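Local coordinates for DisA protein (Sorangium cellulosum, PDB 6CCA) that probably transfers methyl groups to the alpha carbon of a carrier-bound polyketide intermediate, building the gem-dimethyl group during disorazol assembly, at residues 224-232 / 299-309; 328-339 / 400-411. All blocks are in the same frame, centred on the assembly; numbering follows the deposited sequence.

Contact 1 (224-232 / 299-309); sequences EKITILEVG and RFDVVLGANVV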
loop_
_atom_site.group_PDB
_atom_site.type_symbol
_atom_site.label_atom_id
_atom_site.label_comp_id
_atom_site.label_asym_id
_atom_site.label_seq_id
_atom_site.Cartn_x
_atom_site.Cartn_y
_atom_site.Cartn_z
ATOM N N GLU A 224 19.117 14.535 -24.294
ATOM C CA GLU A 224 17.778 14.039 -24.009
ATOM C C GLU A 224 17.757 13.243 -22.669
ATOM O O GLU A 224 18.679 12.502 -22.375
ATOM C CB GLU A 224 17.325 13.151 -25.162
ATOM C CG GLU A 224 15.833 12.870 -25.159
ATOM C CD GLU A 224 15.384 11.822 -26.172
ATOM O OE1 GLU A 224 16.060 11.562 -27.210
ATOM O OE2 GLU A 224 14.306 11.244 -25.922
ATOM N N LYS A 225 16.703 13.397 -21.873
ATOM C CA LYS A 225 16.570 12.651 -20.610
ATOM C C LYS A 225 15.355 11.753 -20.529
ATOM O O LYS A 225 14.366 11.976 -21.218
ATOM C CB LYS A 225 16.572 13.617 -19.447
ATOM C CG LYS A 225 17.937 14.334 -19.374
ATOM C CD LYS A 225 18.122 15.054 -18.103
ATOM C CE LYS A 225 19.528 15.670 -18.122
ATOM N NZ LYS A 225 19.395 16.961 -17.418
ATOM N N ILE A 226 15.457 10.775 -19.631
ATOM C CA ILE A 226 14.349 9.953 -19.210
ATOM C C ILE A 226 13.831 10.591 -17.909
ATOM O O ILE A 226 14.673 10.980 -17.069
ATOM C CB ILE A 226 14.796 8.523 -18.875
ATOM C CG1 ILE A 226 15.314 7.755 -20.113
ATOM C CG2 ILE A 226 13.631 7.761 -18.274
ATOM C CD1 ILE A 226 14.260 7.557 -21.153
ATOM N N THR A 227 12.503 10.750 -17.819
ATOM C CA THR A 227 11.869 11.467 -16.713
ATOM C C THR A 227 10.940 10.545 -15.962
ATOM O O THR A 227 10.002 10.001 -16.545
ATOM C CB THR A 227 11.074 12.678 -17.234
ATOM O OG1 THR A 227 11.926 13.453 -18.060
ATOM C CG2 THR A 227 10.637 13.579 -16.102
ATOM N N ILE A 228 11.193 10.385 -14.659
ATOM C CA ILE A 228 10.387 9.472 -13.848
ATOM C C ILE A 228 9.679 10.297 -12.805
ATOM O O ILE A 228 10.280 11.211 -12.248
ATOM C CB ILE A 228 11.316 8.470 -13.191
ATOM C CG1 ILE A 228 12.096 7.715 -14.262
ATOM C CG2 ILE A 228 10.570 7.606 -12.176
ATOM C CD1 ILE A 228 13.144 6.752 -13.707
ATOM N N LEU A 229 8.407 10.043 -12.607
ATOM C CA LEU A 229 7.629 10.688 -11.550
ATOM C C LEU A 229 7.337 9.682 -10.465
ATOM O O LEU A 229 6.790 8.648 -10.760
ATOM C CB LEU A 229 6.343 11.213 -12.139
ATOM C CG LEU A 229 5.215 11.607 -11.174
ATOM C CD1 LEU A 229 5.689 12.863 -10.482
ATOM C CD2 LEU A 229 3.933 11.872 -11.923
ATOM N N GLU A 230 7.641 10.004 -9.214
ATOM C CA GLU A 230 7.121 9.270 -8.109
ATOM C C GLU A 230 5.992 10.045 -7.458
ATOM O O GLU A 230 6.158 11.189 -7.050
ATOM C CB GLU A 230 8.167 8.949 -7.056
ATOM C CG GLU A 230 7.598 8.125 -5.926
ATOM C CD GLU A 230 8.637 7.588 -4.926
ATOM O OE1 GLU A 230 9.814 8.050 -4.946
ATOM O OE2 GLU A 230 8.181 6.747 -4.086
ATOM N N VAL A 231 4.841 9.400 -7.354
ATOM C CA VAL A 231 3.721 9.988 -6.636
ATOM C C VAL A 231 3.676 9.522 -5.218
ATOM O O VAL A 231 4.059 8.387 -4.907
ATOM C CB VAL A 231 2.385 9.706 -7.348
ATOM C CG1 VAL A 231 2.385 10.428 -8.707
ATOM C CG2 VAL A 231 2.173 8.272 -7.579
ATOM N N GLY A 232 3.151 10.361 -4.321
ATOM C CA GLY A 232 3.107 9.905 -2.940
ATOM C C GLY A 232 4.408 9.459 -2.333
ATOM O O GLY A 232 4.419 8.552 -1.515
ATOM N N ARG A 299 4.880 14.182 -20.193
ATOM C CA ARG A 299 6.187 14.545 -19.765
ATOM C C ARG A 299 7.019 13.396 -19.242
ATOM O O ARG A 299 8.190 13.471 -19.211
ATOM C CB ARG A 299 6.107 15.585 -18.676
ATOM C CG ARG A 299 7.128 16.653 -18.967
ATOM C CD ARG A 299 7.740 17.295 -17.770
ATOM N NE ARG A 299 9.172 17.182 -17.802
ATOM C CZ ARG A 299 9.965 18.023 -17.214
ATOM N NH1 ARG A 299 9.453 19.059 -16.582
ATOM N NH2 ARG A 299 11.250 17.814 -17.245
ATOM N N PHE A 300 6.345 12.358 -18.805
ATOM C CA PHE A 300 6.958 11.314 -18.035
ATOM C C PHE A 300 7.061 10.001 -18.746
ATOM O O PHE A 300 6.121 9.563 -19.297
ATOM C CB PHE A 300 6.185 11.139 -16.729
ATOM C CG PHE A 300 6.296 12.318 -15.841
ATOM C CD1 PHE A 300 7.455 12.579 -15.187
ATOM C CD2 PHE A 300 5.292 13.221 -15.767
ATOM C CE1 PHE A 300 7.599 13.687 -14.427
ATOM C CE2 PHE A 300 5.422 14.337 -14.988
ATOM C CZ PHE A 300 6.584 14.558 -14.327
ATOM N N ASP A 301 8.235 9.391 -18.657
ATOM C CA ASP A 301 8.442 8.072 -19.224
ATOM C C ASP A 301 7.867 7.015 -18.297
ATOM O O ASP A 301 7.454 5.943 -18.743
ATOM C CB ASP A 301 9.915 7.859 -19.392
ATOM C CG ASP A 301 10.504 8.810 -20.449
ATOM O OD1 ASP A 301 10.386 8.473 -21.658
ATOM O OD2 ASP A 301 10.912 9.922 -20.089
ATOM N N VAL A 302 7.954 7.264 -16.990
ATOM C CA VAL A 302 7.524 6.278 -15.945
ATOM C C VAL A 302 6.871 7.052 -14.829
ATOM O O VAL A 302 7.359 8.121 -14.446
ATOM C CB VAL A 302 8.729 5.478 -15.332
ATOM C CG1 VAL A 302 8.280 4.453 -14.297
ATOM C CG2 VAL A 302 9.543 4.792 -16.391
ATOM N N VAL A 303 5.759 6.518 -14.338
ATOM C CA VAL A 303 5.196 6.927 -13.089
ATOM C C VAL A 303 5.277 5.775 -12.098
ATOM O O VAL A 303 4.784 4.673 -12.397
ATOM C CB VAL A 303 3.771 7.374 -13.227
ATOM C CG1 VAL A 303 3.165 7.745 -11.898
ATOM C CG2 VAL A 303 3.661 8.589 -14.104
ATOM N N LEU A 304 5.852 6.028 -10.926
ATOM C CA LEU A 304 5.979 5.054 -9.841
ATOM C C LEU A 304 5.057 5.427 -8.690
ATOM O O LEU A 304 5.021 6.591 -8.235
ATOM C CB LEU A 304 7.428 5.075 -9.305
ATOM C CG LEU A 304 7.643 4.352 -7.968
ATOM C CD1 LEU A 304 7.409 2.855 -8.195
ATOM C CD2 LEU A 304 9.058 4.589 -7.519
ATOM N N GLY A 305 4.288 4.450 -8.214
ATOM C CA GLY A 305 3.388 4.632 -7.057
ATOM C C GLY A 305 3.606 3.503 -6.095
ATOM O O GLY A 305 3.168 2.373 -6.371
ATOM N N ALA A 306 4.254 3.775 -4.979
ATOM C CA ALA A 306 4.563 2.735 -4.043
ATOM C C ALA A 306 3.634 2.821 -2.918
ATOM O O ALA A 306 3.862 3.659 -2.002
ATOM C CB ALA A 306 6.013 2.914 -3.579
ATOM N N ASN A 307 2.558 2.029 -2.974
ATOM C CA ASN A 307 1.574 1.842 -1.923
ATOM C C ASN A 307 0.770 3.116 -1.634
ATOM O O ASN A 307 0.507 3.415 -0.480
ATOM C CB ASN A 307 2.172 1.216 -0.622
ATOM C CG ASN A 307 2.421 -0.310 -0.772
ATOM O OD1 ASN A 307 1.497 -1.075 -0.898
ATOM N ND2 ASN A 307 3.722 -0.739 -0.784
ATOM N N VAL A 308 0.487 3.900 -2.670
ATOM C CA VAL A 308 -0.209 5.131 -2.529
ATOM C C VAL A 308 -1.319 5.402 -3.567
ATOM O O VAL A 308 -2.291 6.120 -3.278
ATOM C CB VAL A 308 0.829 6.325 -2.661
ATOM C CG1 VAL A 308 1.816 6.326 -1.485
ATOM C CG2 VAL A 308 1.585 6.279 -4.007
ATOM N N VAL A 309 -1.259 4.792 -4.770
ATOM C CA VAL A 309 -2.259 5.146 -5.787
ATOM C C VAL A 309 -3.672 4.748 -5.367
ATOM O O VAL A 309 -4.680 5.380 -5.815
ATOM C CB VAL A 309 -1.919 4.528 -7.176
ATOM C CG1 VAL A 309 -3.017 4.727 -8.211
ATOM C CG2 VAL A 309 -0.650 5.194 -7.721
HETATM O O HOH W 1 11.735 12.789 -20.736
HETATM O O HOH W 2 5.396 6.167 -4.026
HETATM O O HOH W 3 5.784 5.914 -1.214
#

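Contact 2 (328-339 / 400-411); sequences ANGWLVLNEMTR and SIQNVILAESDG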
loop_
_atom_site.group_PDB
_atom_site.type_symbol
_atom_site.label_atom_id
_atom_site.label_comp_id
_atom_site.label_asym_id
_atom_site.label_seq_id
_atom_site.Cartn_x
_atom_site.Cartn_y
_atom_site.Cartn_z
ATOM N N ALA A 328 2.996 8.237 -24.347
ATOM C CA ALA A 328 2.590 7.009 -24.974
ATOM C C ALA A 328 3.658 5.963 -24.784
ATOM O O ALA A 328 4.855 6.226 -24.944
ATOM C CB ALA A 328 2.314 7.282 -26.487
ATOM N N ASN A 329 3.232 4.716 -24.509
ATOM C CA ASN A 329 4.143 3.614 -24.168
ATOM C C ASN A 329 5.092 3.898 -22.957
ATOM O O ASN A 329 6.149 3.240 -22.802
ATOM C CB ASN A 329 5.057 3.309 -25.342
ATOM C CG ASN A 329 4.261 2.911 -26.578
ATOM O OD1 ASN A 329 3.225 2.304 -26.425
ATOM N ND2 ASN A 329 4.737 3.254 -27.786
ATOM N N GLY A 330 4.656 4.832 -22.073
ATOM C CA GLY A 330 5.303 5.024 -20.783
ATOM C C GLY A 330 4.713 3.975 -19.801
ATOM O O GLY A 330 3.593 3.429 -20.003
ATOM N N TRP A 331 5.472 3.695 -18.770
ATOM C CA TRP A 331 5.029 2.673 -17.769
ATOM C C TRP A 331 4.478 3.268 -16.486
ATOM O O TRP A 331 4.998 4.291 -15.981
ATOM C CB TRP A 331 6.212 1.799 -17.385
ATOM C CG TRP A 331 6.856 0.963 -18.453
ATOM C CD1 TRP A 331 6.620 0.975 -19.781
ATOM C CD2 TRP A 331 7.946 0.090 -18.233
ATOM N NE1 TRP A 331 7.461 0.065 -20.403
ATOM C CE2 TRP A 331 8.317 -0.452 -19.474
ATOM C CE3 TRP A 331 8.663 -0.287 -17.080
ATOM C CZ2 TRP A 331 9.345 -1.387 -19.606
ATOM C CZ3 TRP A 331 9.719 -1.201 -17.196
ATOM C CH2 TRP A 331 10.035 -1.774 -18.480
ATOM N N LEU A 332 3.433 2.631 -15.968
ATOM C CA LEU A 332 3.040 2.765 -14.579
ATOM C C LEU A 332 3.583 1.577 -13.801
ATOM O O LEU A 332 3.438 0.428 -14.260
ATOM C CB LEU A 332 1.537 2.811 -14.508
ATOM C CG LEU A 332 0.942 2.789 -13.109
ATOM C CD1 LEU A 332 1.383 4.034 -12.318
ATOM C CD2 LEU A 332 -0.587 2.744 -13.160
ATOM N N VAL A 333 4.310 1.852 -12.731
ATOM C CA VAL A 333 4.870 0.802 -11.879
ATOM C C VAL A 333 4.204 0.973 -10.514
ATOM O O VAL A 333 4.316 2.055 -9.845
ATOM C CB VAL A 333 6.381 0.960 -11.751
ATOM C CG1 VAL A 333 6.906 -0.108 -10.793
ATOM C CG2 VAL A 333 7.016 0.882 -13.137
ATOM N N LEU A 334 3.443 -0.041 -10.120
ATOM C CA LEU A 334 2.777 -0.050 -8.815
ATOM C C LEU A 334 3.398 -1.078 -7.880
ATOM O O LEU A 334 3.696 -2.220 -8.322
ATOM C CB LEU A 334 1.286 -0.385 -8.987
ATOM C CG LEU A 334 0.420 0.476 -9.850
ATOM C CD1 LEU A 334 -0.971 -0.116 -10.077
ATOM C CD2 LEU A 334 0.300 1.859 -9.221
ATOM N N ASN A 335 3.563 -0.685 -6.611
ATOM C CA ASN A 335 3.771 -1.615 -5.527
ATOM C C ASN A 335 2.577 -1.470 -4.612
ATOM O O ASN A 335 2.325 -0.343 -4.080
ATOM C CB ASN A 335 5.047 -1.247 -4.809
ATOM C CG ASN A 335 5.378 -2.195 -3.657
ATOM O OD1 ASN A 335 4.623 -3.134 -3.360
ATOM N ND2 ASN A 335 6.567 -2.005 -3.071
ATOM N N GLU A 336 1.784 -2.514 -4.512
ATOM C CA GLU A 336 0.506 -2.465 -3.843
ATOM C C GLU A 336 0.237 -3.693 -2.958
ATOM O O GLU A 336 0.649 -4.806 -3.243
ATOM C CB GLU A 336 -0.676 -2.379 -4.865
ATOM C CG GLU A 336 -0.943 -0.965 -5.399
ATOM C CD GLU A 336 -1.621 -0.081 -4.341
ATOM O OE1 GLU A 336 -2.417 -0.554 -3.516
ATOM O OE2 GLU A 336 -1.360 1.119 -4.322
ATOM N N MET A 337 -0.529 -3.475 -1.897
ATOM C CA MET A 337 -0.990 -4.573 -1.068
ATOM C C MET A 337 -2.261 -5.091 -1.772
ATOM O O MET A 337 -3.128 -4.281 -2.144
ATOM C CB MET A 337 -1.269 -4.106 0.390
ATOM C CG MET A 337 -0.040 -3.435 1.001
ATOM S SD MET A 337 1.323 -4.631 1.267
ATOM C CE MET A 337 2.554 -3.425 1.805
ATOM N N THR A 338 -2.303 -6.406 -2.001
ATOM C CA THR A 338 -3.306 -7.045 -2.836
ATOM C C THR A 338 -4.257 -8.040 -2.132
ATOM O O THR A 338 -4.935 -8.828 -2.812
ATOM C CB THR A 338 -2.591 -7.727 -4.013
ATOM O OG1 THR A 338 -1.488 -8.518 -3.552
ATOM C CG2 THR A 338 -2.013 -6.670 -4.951
ATOM N N ARG A 339 -4.303 -7.991 -0.804
ATOM C CA ARG A 339 -5.207 -8.766 0.024
ATOM C C ARG A 339 -5.525 -7.878 1.216
ATOM O O ARG A 339 -4.655 -7.128 1.691
ATOM C CB ARG A 339 -4.529 -10.085 0.395
ATOM C CG ARG A 339 -5.374 -10.991 1.281
ATOM C CD ARG A 339 -4.684 -12.320 1.718
ATOM N NE ARG A 339 -4.630 -13.222 0.589
ATOM C CZ ARG A 339 -5.700 -13.813 0.052
ATOM N NH1 ARG A 339 -6.908 -13.654 0.573
ATOM N NH2 ARG A 339 -5.560 -14.597 -1.008
ATOM N N SER A 400 0.073 -13.768 -2.274
ATOM C CA SER A 400 -1.019 -12.903 -2.681
ATOM C C SER A 400 -1.171 -11.628 -1.887
ATOM O O SER A 400 -2.040 -10.821 -2.222
ATOM C CB SER A 400 -2.359 -13.649 -2.654
ATOM O OG SER A 400 -2.592 -14.126 -1.348
ATOM N N ILE A 401 -0.357 -11.419 -0.870
ATOM C CA ILE A 401 -0.513 -10.301 0.046
ATOM C C ILE A 401 -0.099 -8.968 -0.572
ATOM O O ILE A 401 -0.616 -7.907 -0.195
ATOM C CB ILE A 401 0.402 -10.547 1.298
ATOM C CG1 ILE A 401 -0.231 -11.610 2.166
ATOM C CG2 ILE A 401 0.603 -9.266 2.109
ATOM C CD1 ILE A 401 0.666 -11.987 3.351
ATOM N N GLN A 402 0.808 -9.033 -1.500
ATOM C CA GLN A 402 1.445 -7.877 -2.116
ATOM C C GLN A 402 1.973 -8.254 -3.488
ATOM O O GLN A 402 2.336 -9.438 -3.800
ATOM C CB GLN A 402 2.632 -7.446 -1.268
ATOM C CG GLN A 402 3.329 -6.168 -1.619
ATOM C CD GLN A 402 4.303 -5.689 -0.566
ATOM O OE1 GLN A 402 4.496 -6.307 0.480
ATOM N NE2 GLN A 402 4.979 -4.604 -0.874
ATOM N N ASN A 403 2.013 -7.256 -4.348
ATOM C CA ASN A 403 2.605 -7.442 -5.682
ATOM C C ASN A 403 3.144 -6.162 -6.295
ATOM O O ASN A 403 2.735 -5.037 -5.863
ATOM C CB ASN A 403 1.609 -8.149 -6.612
ATOM C CG ASN A 403 2.329 -8.979 -7.694
ATOM O OD1 ASN A 403 3.565 -9.082 -7.707
ATOM N ND2 ASN A 403 1.545 -9.560 -8.601
ATOM N N VAL A 404 4.080 -6.312 -7.222
ATOM C CA VAL A 404 4.426 -5.232 -8.148
ATOM C C VAL A 404 3.695 -5.490 -9.489
ATOM O O VAL A 404 3.655 -6.636 -10.013
ATOM C CB VAL A 404 5.907 -5.100 -8.297
ATOM C CG1 VAL A 404 6.288 -4.282 -9.522
ATOM C CG2 VAL A 404 6.507 -4.490 -7.038
ATOM N N ILE A 405 3.090 -4.449 -10.006
ATOM C CA ILE A 405 2.253 -4.479 -11.217
ATOM C C ILE A 405 2.783 -3.462 -12.197
ATOM O O ILE A 405 2.969 -2.318 -11.836
ATOM C CB ILE A 405 0.765 -4.250 -10.935
ATOM C CG1 ILE A 405 0.260 -5.239 -9.846
ATOM C CG2 ILE A 405 -0.047 -4.408 -12.229
ATOM C CD1 ILE A 405 -0.248 -4.564 -8.646
ATOM N N LEU A 406 3.104 -3.907 -13.403
ATOM C CA LEU A 406 3.616 -3.059 -14.496
ATOM C C LEU A 406 2.551 -2.917 -15.576
ATOM O O LEU A 406 1.821 -3.868 -15.855
ATOM C CB LEU A 406 4.877 -3.644 -15.119
ATOM C CG LEU A 406 5.959 -4.109 -14.115
ATOM C CD1 LEU A 406 7.082 -4.823 -14.823
ATOM C CD2 LEU A 406 6.506 -2.968 -13.365
ATOM N N ALA A 407 2.423 -1.732 -16.144
ATOM C CA ALA A 407 1.420 -1.504 -17.177
ATOM C C ALA A 407 1.936 -0.436 -18.168
ATOM O O ALA A 407 2.635 0.499 -17.759
ATOM C CB ALA A 407 0.183 -1.004 -16.531
ATOM N N GLU A 408 1.624 -0.633 -19.448
ATOM C CA GLU A 408 2.102 0.240 -20.540
ATOM C C GLU A 408 0.944 1.083 -21.024
ATOM O O GLU A 408 -0.163 0.601 -21.368
ATOM C CB GLU A 408 2.654 -0.646 -21.654
ATOM C CG GLU A 408 3.092 0.057 -22.927
ATOM C CD GLU A 408 3.618 -0.969 -23.917
ATOM O OE1 GLU A 408 2.803 -1.361 -24.735
ATOM O OE2 GLU A 408 4.835 -1.342 -23.861
ATOM N N SER A 409 1.162 2.371 -21.058
ATOM C CA SER A 409 0.099 3.264 -21.447
ATOM C C SER A 409 -0.036 3.267 -22.966
ATOM O O SER A 409 0.957 3.309 -23.659
ATOM C CB SER A 409 0.411 4.697 -21.047
ATOM O OG SER A 409 -0.661 5.505 -21.449
ATOM N N ASP A 410 -1.273 3.270 -23.447
ATOM C CA ASP A 410 -1.536 3.362 -24.873
ATOM C C ASP A 410 -1.485 4.810 -25.353
ATOM O O ASP A 410 -1.664 5.077 -26.541
ATOM C CB ASP A 410 -2.896 2.746 -25.208
ATOM C CG ASP A 410 -4.055 3.591 -24.716
ATOM O OD1 ASP A 410 -3.813 4.546 -23.949
ATOM O OD2 ASP A 410 -5.208 3.300 -25.097
ATOM N N GLY A 411 -1.242 5.748 -24.437
ATOM C CA GLY A 411 -1.179 7.159 -24.834
ATOM C C GLY A 411 -2.520 7.871 -25.016
ATOM O O GLY A 411 -2.528 9.044 -25.453
HETATM O O HOH W 4 6.671 0.403 -23.156
HETATM O O HOH W 5 7.569 -3.052 -0.441
#

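Contact 1 (224-232 / 299-309)
Strand 226-231 runs parallel to strand 302-306, their axes 4.7 Å apart at closest and 24° from exact alignment, with Leu229 N donating to Val302 O and Leu229 O receiving Leu304 N. These are neighbouring parallel strands of the Rossmann-like methyltransferase fold, and Glu230, Val231 and Gly232 open the glycine-rich EVGAGTGG motif, which in class I enzymes lies at the S-adenosylmethionine site.

Near the other end the pairing is irregular. Asp301 turns its side chain back across the seam, and its OD2 accepts Thr227 N at 2.9 Å in a nearly straight bond (169°) that arrives on the anti side, out of the carboxylate plane. Thr227 O in turn takes Asp301 N at 2.8 Å, so side chain and backbone grip the same threonine. Salt bridges to Lys327 and Arg216 probably keep this buried carboxylate ionised. Thr227 points CG2 obliquely at the Phe300 ring, while its hydroxyl bonds to Glu254.

Leu229 lays CB over one face of the Phe300 ring, 3.7 Å from the centroid; CB of Arg299 lies against the opposite face. With CG anti to the backbone N (chi1 165°), the leucine carries CD2 alongside Val303 CG2, 4.0 Å away. On the other face of the sheet, Glu230 runs extended beside Leu304, and its OE1 is held by Tyr255 and Thr239. Its second oxygen, OE2, lies 2.8 Å from a water oxygen that accepts from Ala306 N and is also close to Val231 O.

Contact 2 (328-339 / 400-411)
Asn335 and Gln402 meet amide to amide on neighbouring antiparallel strands, 330-337 and 402-409. Gln402 NE2 gives a nearly straight bond (174°) to Asn335 OD1, 2.9 Å long, landing on a lone pair in the carbonyl plane. The two amides are only 20° from coplanar. Gln402 gets there by extending fully, CG anti to the backbone N (chi1 -172°), and a water accepting from both its NE2 and Asn335 ND2 closes the group. Met337 runs beside Gln402 in the same direction; bent at chi2, it brings SD to 3.7 Å from Gln402 CD.

Farther along this face Val333 and Leu406 lie side by side, with Leu406 CD2 touching both valine methyls, 3.9 Å from CG1. Next come Trp331 and Glu408, joined through a water in the indole plane that accepts from Trp331 NE1 and donates to Glu408 OE2 at 2.6 Å; Arg385 and Arg386 pair with the other carboxylate oxygen. The opposite face is apolar at Leu334 and Ile405.

Just past the end of 330-337, where the partner strand is about to begin, Thr338 OG1 donates to Ser400 O at 2.7 Å from above the carbonyl plane. Arg339, bent at chi3, then takes hold of Ser400 OG side-on: NE and NH2 both donate to that one oxygen, each at 3.0 Å and in the guanidinium plane.

Strand 402-409, running antiparallel beside 330-337, is consistent with the reversed C-terminal strand of the class I methyltransferase sheet. Helices 196-216 and 34-41 cover the Trp331-Leu406 face, Trp331 meeting Phe212 edge-to-face, while Trp375 of helix 372-381 packs on Leu334 and Ile405 from the other side.

Contacts 1 and 2 belong to one mixed sheet, their centres about 12 Å apart. Both segments of contact 1 precede those of contact 2 in the sequence. Strands 300-306 and 330-337 are neighbours, so the order across this part of the sheet is 226-231, 300-306, 330-337, 402-409: three parallel strands followed by one antiparallel. The seam joining the contacts probably includes hydrogen bonds from Val303 N to Trp331 O and from Val333 N to Val303 O. Helix 196-216 packs on side chains of both contacts, making them parts of a single methyltransferase core.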